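Local structure of aldehyde dehydrogenase (Burkholderia thailandensis, 5J6B) at residues 244-247 / 253-256; 60-65 / 152-157. The protein probably oxidises aldehydes to carboxylic acids with NADP as hydride acceptor, as an aldehyde dehydrogenase family enzyme, and is captured here with NADPH. All blocks are in the same frame, centred on the assembly; numbering follows the deposited sequence.

In the fold
Both contacts touch the six-stranded sheet of the nucleotide-binding domain. Contact 2 sets helix 48-66 against the turn entering strand 155-158; contact 1 lays helix 239-248 over strand 253-257. Strand 232-236 runs parallel between these two strands and separates them. The contact centres are about 19 Å apart, yet the segments meet where Lys253, at the start of its strand, packs on Ile152 in the turn before strand 155-158, CD to CD1 at 4.1 Å. Contact 1 carries Leu245 into the NADPH pocket. Contact 2 contributes no pocket residue and lies farther out, its centre about 23 Å from that of the chain, against about 16 Å for contact 1.

Contact 1: 244-247 / 253-256; sequences ELKK and KVVL. With NDP (NADPH dihydro-nicotinamide-adenine-dinucleotide phosphate), chain F.
Lys246 covers Val254 and Leu256 with the root of its side chain, while neighbouring residues of the same helical turn serve other partners. Glu244 points away from the strand; its OE2 takes a weak bond from Lys247 NZ at 3.3 Å, a salt bridge on the exposed side of the helix. Leu245 turns its end to the cofactor. With CG beside the backbone N (chi1 -67°), both methyls lie on one side of the adenine plane, CD1 beneath the six-membered ring and CD2 farther out: CD2 is 3.6 Å from N1A and 3.7 Å from the amino nitrogen N6A of NADPH, and CD1 is 4.1 Å from C2A. Leu245 also touches Phe235 of strand 232-236, so this one residue spans sheet and ligand.

Lys246 carries the contact itself. Its CB approaches Val254 CG1 at 4.2 Å and Leu256 CD1 at 4.4 Å, bridging the two strand residues that face the helix, whereas Val255 between them turns to Leu232 and Ser234. CG lies opposite the backbone N (chi1 179°), and the chain runs on extended until a bend at chi4. The ammonium group thus leaves the strand and is hydrogen-bonded to the carbonyl oxygens of Gly250 and Lys252 of the second subunit.

Helix 239-248 joins strands 232-236 and 253-257 in a beta-alpha-beta unit of the Rossmann-like sheet, and residues 244-247 and 253-256 are its second half closing up. No hydrogen bond crosses between them, and the touch is loose and apolar. The chemistry implies a division of labour over two successive residues, Leu245 giving methyls to the adenine, Lys246 giving its CB to the strand and its charge to carbonyl oxygens of the second subunit.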
loop_
_atom_site.group_PDB
_atom_site.type_symbol
_atom_site.label_atom_id
_atom_site.label_comp_id
_atom_site.label_asym_id
_atom_site.label_seq_id
_atom_site.Cartn_x
_atom_site.Cartn_y
_atom_site.Cartn_z
ATOM N N GLU A 244 -31.278 14.088 -6.489
ATOM C CA GLU A 244 -31.699 15.181 -7.360
ATOM C C GLU A 244 -30.542 16.124 -7.664
ATOM O O GLU A 244 -30.412 16.606 -8.797
ATOM C CB GLU A 244 -32.860 15.946 -6.721
ATOM C CG GLU A 244 -34.191 15.226 -6.797
ATOM C CD GLU A 244 -34.584 14.896 -8.229
ATOM O OE1 GLU A 244 -34.539 15.803 -9.090
ATOM O OE2 GLU A 244 -34.918 13.722 -8.498
ATOM N N LEU A 245 -29.694 16.409 -6.668
ATOM C CA LEU A 245 -28.573 17.312 -6.911
ATOM C C LEU A 245 -27.578 16.705 -7.897
ATOM O O LEU A 245 -27.056 17.405 -8.777
ATOM C CB LEU A 245 -27.879 17.672 -5.593
ATOM C CG LEU A 245 -28.695 18.519 -4.606
ATOM C CD1 LEU A 245 -27.815 19.040 -3.468
ATOM C CD2 LEU A 245 -29.402 19.689 -5.323
ATOM N N LYS A 246 -27.316 15.399 -7.777
ATOM C CA LYS A 246 -26.449 14.731 -8.741
ATOM C C LYS A 246 -26.911 14.998 -10.171
ATOM O O LYS A 246 -26.085 15.252 -11.058
ATOM C CB LYS A 246 -26.398 13.225 -8.446
ATOM C CG LYS A 246 -25.525 12.417 -9.419
ATOM C CD LYS A 246 -25.484 10.931 -9.018
ATOM C CE LYS A 246 -24.369 10.164 -9.740
ATOM N NZ LYS A 246 -24.588 10.001 -11.205
ATOM N N LYS A 247 -28.232 14.992 -10.402
ATOM C CA LYS A 247 -28.760 15.201 -11.753
ATOM C C LYS A 247 -28.408 16.576 -12.301
ATOM O O LYS A 247 -28.279 16.741 -13.521
ATOM C CB LYS A 247 -30.282 15.052 -11.783
ATOM C CG LYS A 247 -30.833 13.675 -11.504
ATOM C CD LYS A 247 -32.361 13.742 -11.551
ATOM C CE LYS A 247 -32.986 12.369 -11.405
ATOM N NZ LYS A 247 -34.469 12.422 -11.550
ATOM N N LYS A 253 -17.324 16.101 -10.349
ATOM C CA LYS A 253 -17.448 14.886 -9.556
ATOM C C LYS A 253 -18.475 15.101 -8.447
ATOM O O LYS A 253 -18.593 16.204 -7.903
ATOM C CB LYS A 253 -16.084 14.512 -8.954
ATOM C CG LYS A 253 -16.077 13.186 -8.194
ATOM C CD LYS A 253 -14.678 12.838 -7.705
ATOM C CE LYS A 253 -14.642 11.454 -7.048
ATOM N NZ LYS A 253 -15.106 10.359 -7.964
ATOM N N VAL A 254 -19.240 14.053 -8.127
ATOM C CA VAL A 254 -20.290 14.128 -7.110
ATOM C C VAL A 254 -20.067 13.031 -6.080
ATOM O O VAL A 254 -19.857 11.867 -6.442
ATOM C CB VAL A 254 -21.703 13.996 -7.712
ATOM C CG1 VAL A 254 -22.735 13.904 -6.589
ATOM C CG2 VAL A 254 -22.015 15.184 -8.594
ATOM N N VAL A 255 -20.102 13.407 -4.801
ATOM C CA VAL A 255 -20.038 12.470 -3.683
ATOM C C VAL A 255 -21.290 12.684 -2.847
ATOM O O VAL A 255 -21.649 13.831 -2.558
ATOM C CB VAL A 255 -18.770 12.675 -2.833
ATOM C CG1 VAL A 255 -18.884 11.889 -1.518
ATOM C CG2 VAL A 255 -17.520 12.263 -3.619
ATOM N N LEU A 256 -21.951 11.586 -2.461
ATOM C CA LEU A 256 -23.212 11.647 -1.728
ATOM C C LEU A 256 -23.139 10.793 -0.472
ATOM O O LEU A 256 -22.791 9.606 -0.538
ATOM C CB LEU A 256 -24.394 11.171 -2.584
ATOM C CG LEU A 256 -24.735 11.909 -3.881
ATOM C CD1 LEU A 256 -25.964 11.251 -4.559
ATOM C CD2 LEU A 256 -24.994 13.381 -3.606
HETATM P PA NDP F . -31.676 17.646 3.775
HETATM O O1A NDP F . -31.509 16.802 2.547
HETATM O O2A NDP F . -33.112 18.159 3.937
HETATM O O5B NDP F . -30.704 18.899 3.745
HETATM C C5B NDP F . -29.278 18.701 3.843
HETATM C C4B NDP F . -28.618 19.941 3.298
HETATM O O4B NDP F . -28.953 20.084 1.899
HETATM C C3B NDP F . -29.049 21.258 3.962
HETATM O O3B NDP F . -27.920 22.122 4.066
HETATM C C2B NDP F . -30.071 21.811 2.966
HETATM O O2B NDP F . -30.236 23.244 2.986
HETATM C C1B NDP F . -29.399 21.406 1.666
HETATM N N9A NDP F . -30.280 21.423 0.499
HETATM C C8A NDP F . -31.530 20.872 0.376
HETATM N N7A NDP F . -32.044 20.978 -0.826
HETATM C C5A NDP F . -31.070 21.657 -1.543
HETATM C C6A NDP F . -30.993 22.070 -2.887
HETATM N N6A NDP F . -31.989 21.918 -3.774
HETATM N N1A NDP F . -29.860 22.682 -3.292
HETATM C C2A NDP F . -28.889 22.899 -2.397
HETATM N N3A NDP F . -28.862 22.584 -1.100
HETATM C C4A NDP F . -29.982 21.945 -0.735
HETATM O O3 NDP F . -31.358 16.763 5.060
HETATM P PN NDP F . -31.317 17.111 6.615
HETATM O O1N NDP F . -30.595 18.396 6.828
HETATM O O2N NDP F . -32.743 17.138 7.130
HETATM O O5D NDP F . -30.550 15.875 7.280
HETATM C C5D NDP F . -31.124 14.569 7.469
HETATM C C4D NDP F . -30.659 13.664 6.355
HETATM O O4D NDP F . -29.205 13.574 6.368
HETATM C C3D NDP F . -31.183 12.223 6.480
HETATM O O3D NDP F . -31.595 11.632 5.252
HETATM C C2D NDP F . -29.967 11.492 7.038
HETATM O O2D NDP F . -29.917 10.082 6.877
HETATM C C1D NDP F . -28.850 12.205 6.297
HETATM N N1N NDP F . -27.585 11.941 6.974
HETATM C C2N NDP F . -26.534 11.342 6.320
HETATM C C3N NDP F . -25.405 10.955 6.953
HETATM C C7N NDP F . -24.222 10.373 6.221
HETATM O O7N NDP F . -23.096 10.820 6.501
HETATM N N7N NDP F . -24.415 9.389 5.341
HETATM C C4N NDP F . -25.318 11.074 8.455
HETATM C C5N NDP F . -26.332 12.035 8.965
HETATM C C6N NDP F . -27.404 12.350 8.263
HETATM P P2B NDP F . -31.194 23.982 4.070
HETATM O O1X NDP F . -31.651 23.012 5.114
HETATM O O2X NDP F . -30.299 25.094 4.612
HETATM O O3X NDP F . -32.387 24.535 3.265
#

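Contact 2: 60-65 / 152-157; sequences GAQKPL and IGPCSF
The turn that leads into strand 155-158, within the six-stranded sheet of the nucleotide-binding domain, is met by helix 48-66 through Gln62, which reaches Gly153 and Pro154. The helix is kinked where Lys63 and Pro64 lack backbone bonds to the preceding turn. Gln62, just before the kink, points toward the turn entering the strand, its CA 6.9 Å from the CA of Gly153.

Beyond CG the glutamine chain is extended (chi2 178°), which carries the amide straight out to the turn. Its OE1 rests 3.4 Å from Pro154 CD and 3.5 Å from Gly153 CA, beside the two carbons attached to successive peptide nitrogens. The amide carbon CD follows at 3.7 Å from Pro154 CD and 4.0 Å from Pro154 CG, the two side chains crossing at about a right angle, with the amide against the CD-CG side of the proline. The other end of the amide is also committed: NE2 gives a hydrogen bond to the carbonyl of Val59 in the same helix, which fixes the rotation of the group and leaves OE1 directed at the turn.

Gly153 adopts a positive phi (129°), a conformation suited to glycine, and brings its bare CA against the oxygen. Leu65, farther along the helix, packs on Leu206 and Pro207.

No conventional hydrogen bond joins the two segments. The contact pairs a carbonyl oxygen with C-H groups next to peptide nitrogens, groups likely to be slightly polarised, so a faint electrostatic attraction may add to the van der Waals touch of amide on proline.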
loop_
_atom_site.group_PDB
_atom_site.type_symbol
_atom_site.label_atom_id
_atom_site.label_comp_id
_atom_site.label_asym_id
_atom_site.label_seq_id
_atom_site.Cartn_x
_atom_site.Cartn_y
_atom_site.Cartn_z
ATOM N N GLY A 60 -9.205 31.673 -7.373
ATOM C CA GLY A 60 -7.974 32.427 -7.221
ATOM C C GLY A 60 -7.037 31.867 -6.173
ATOM O O GLY A 60 -5.828 32.093 -6.252
ATOM N N ALA A 61 -7.563 31.116 -5.208
ATOM C CA ALA A 61 -6.753 30.581 -4.119
ATOM C C ALA A 61 -6.078 29.253 -4.451
ATOM O O ALA A 61 -5.269 28.778 -3.647
ATOM C CB ALA A 61 -7.616 30.402 -2.864
ATOM N N GLN A 62 -6.387 28.645 -5.603
ATOM C CA GLN A 62 -5.863 27.311 -5.902
ATOM C C GLN A 62 -4.341 27.294 -5.880
ATOM O O GLN A 62 -3.729 26.471 -5.189
ATOM C CB GLN A 62 -6.372 26.828 -7.262
ATOM C CG GLN A 62 -7.840 26.529 -7.295
ATOM C CD GLN A 62 -8.298 26.111 -8.667
ATOM O OE1 GLN A 62 -8.382 24.924 -8.961
ATOM N NE2 GLN A 62 -8.587 27.091 -9.527
ATOM N N LYS A 63 -3.713 28.196 -6.637
ATOM C CA LYS A 63 -2.253 28.190 -6.733
ATOM C C LYS A 63 -1.588 28.512 -5.401
ATOM O O LYS A 63 -0.678 27.763 -4.994
ATOM C CB LYS A 63 -1.802 29.146 -7.848
ATOM N N PRO A 64 -1.989 29.561 -4.665
ATOM C CA PRO A 64 -1.394 29.783 -3.333
ATOM C C PRO A 64 -1.578 28.609 -2.396
ATOM O O PRO A 64 -0.635 28.225 -1.693
ATOM C CB PRO A 64 -2.135 31.025 -2.823
ATOM C CG PRO A 64 -2.583 31.727 -4.054
ATOM C CD PRO A 64 -2.910 30.654 -5.036
ATOM N N LEU A 65 -2.775 28.018 -2.385
ATOM C CA LEU A 65 -3.050 26.893 -1.496
ATOM C C LEU A 65 -2.216 25.682 -1.889
ATOM O O LEU A 65 -1.686 24.971 -1.025
ATOM C CB LEU A 65 -4.549 26.579 -1.527
ATOM C CG LEU A 65 -5.227 25.767 -0.432
ATOM C CD1 LEU A 65 -4.757 26.209 0.939
ATOM C CD2 LEU A 65 -6.740 25.919 -0.571
ATOM N N ILE A 152 -8.195 18.467 -6.466
ATOM C CA ILE A 152 -9.138 18.361 -7.581
ATOM C C ILE A 152 -9.543 19.743 -8.086
ATOM O O ILE A 152 -9.899 19.905 -9.263
ATOM C CB ILE A 152 -10.375 17.531 -7.184
ATOM C CG1 ILE A 152 -11.231 17.224 -8.413
ATOM C CG2 ILE A 152 -11.238 18.268 -6.152
ATOM C CD1 ILE A 152 -12.360 16.237 -8.130
ATOM N N GLY A 153 -9.483 20.756 -7.225
ATOM C CA GLY A 153 -9.965 22.077 -7.561
ATOM C C GLY A 153 -10.899 22.569 -6.478
ATOM O O GLY A 153 -10.973 21.985 -5.394
ATOM N N PRO A 154 -11.627 23.656 -6.741
ATOM C CA PRO A 154 -12.555 24.182 -5.728
ATOM C C PRO A 154 -13.687 23.201 -5.442
ATOM O O PRO A 154 -14.257 22.600 -6.349
ATOM C CB PRO A 154 -13.082 25.478 -6.364
ATOM C CG PRO A 154 -12.101 25.820 -7.459
ATOM C CD PRO A 154 -11.583 24.492 -7.953
ATOM N N CYS A 155 -14.019 23.048 -4.164
ATOM C CA CYS A 155 -15.004 22.071 -3.722
ATOM C C CYS A 155 -16.247 22.758 -3.169
ATOM O O CYS A 155 -16.150 23.719 -2.408
ATOM C CB CYS A 155 -14.418 21.151 -2.654
ATOM S SG CYS A 155 -13.083 20.089 -3.277
ATOM N N SER A 156 -17.409 22.238 -3.543
ATOM C CA SER A 156 -18.684 22.672 -2.992
ATOM C C SER A 156 -19.126 21.662 -1.931
ATOM O O SER A 156 -19.246 20.469 -2.223
ATOM C CB SER A 156 -19.717 22.797 -4.112
ATOM O OG SER A 156 -20.996 23.126 -3.614
ATOM N N PHE A 157 -19.362 22.136 -0.704
ATOM C CA PHE A 157 -19.749 21.287 0.417
ATOM C C PHE A 157 -21.131 21.699 0.912
ATOM O O PHE A 157 -21.387 22.886 1.137
ATOM C CB PHE A 157 -18.744 21.387 1.587
ATOM C CG PHE A 157 -17.366 20.861 1.274
ATOM C CD1 PHE A 157 -17.176 19.868 0.309
ATOM C CD2 PHE A 157 -16.256 21.354 1.955
ATOM C CE1 PHE A 157 -15.900 19.378 0.026
ATOM C CE2 PHE A 157 -14.976 20.874 1.679
ATOM C CZ PHE A 157 -14.800 19.878 0.707
#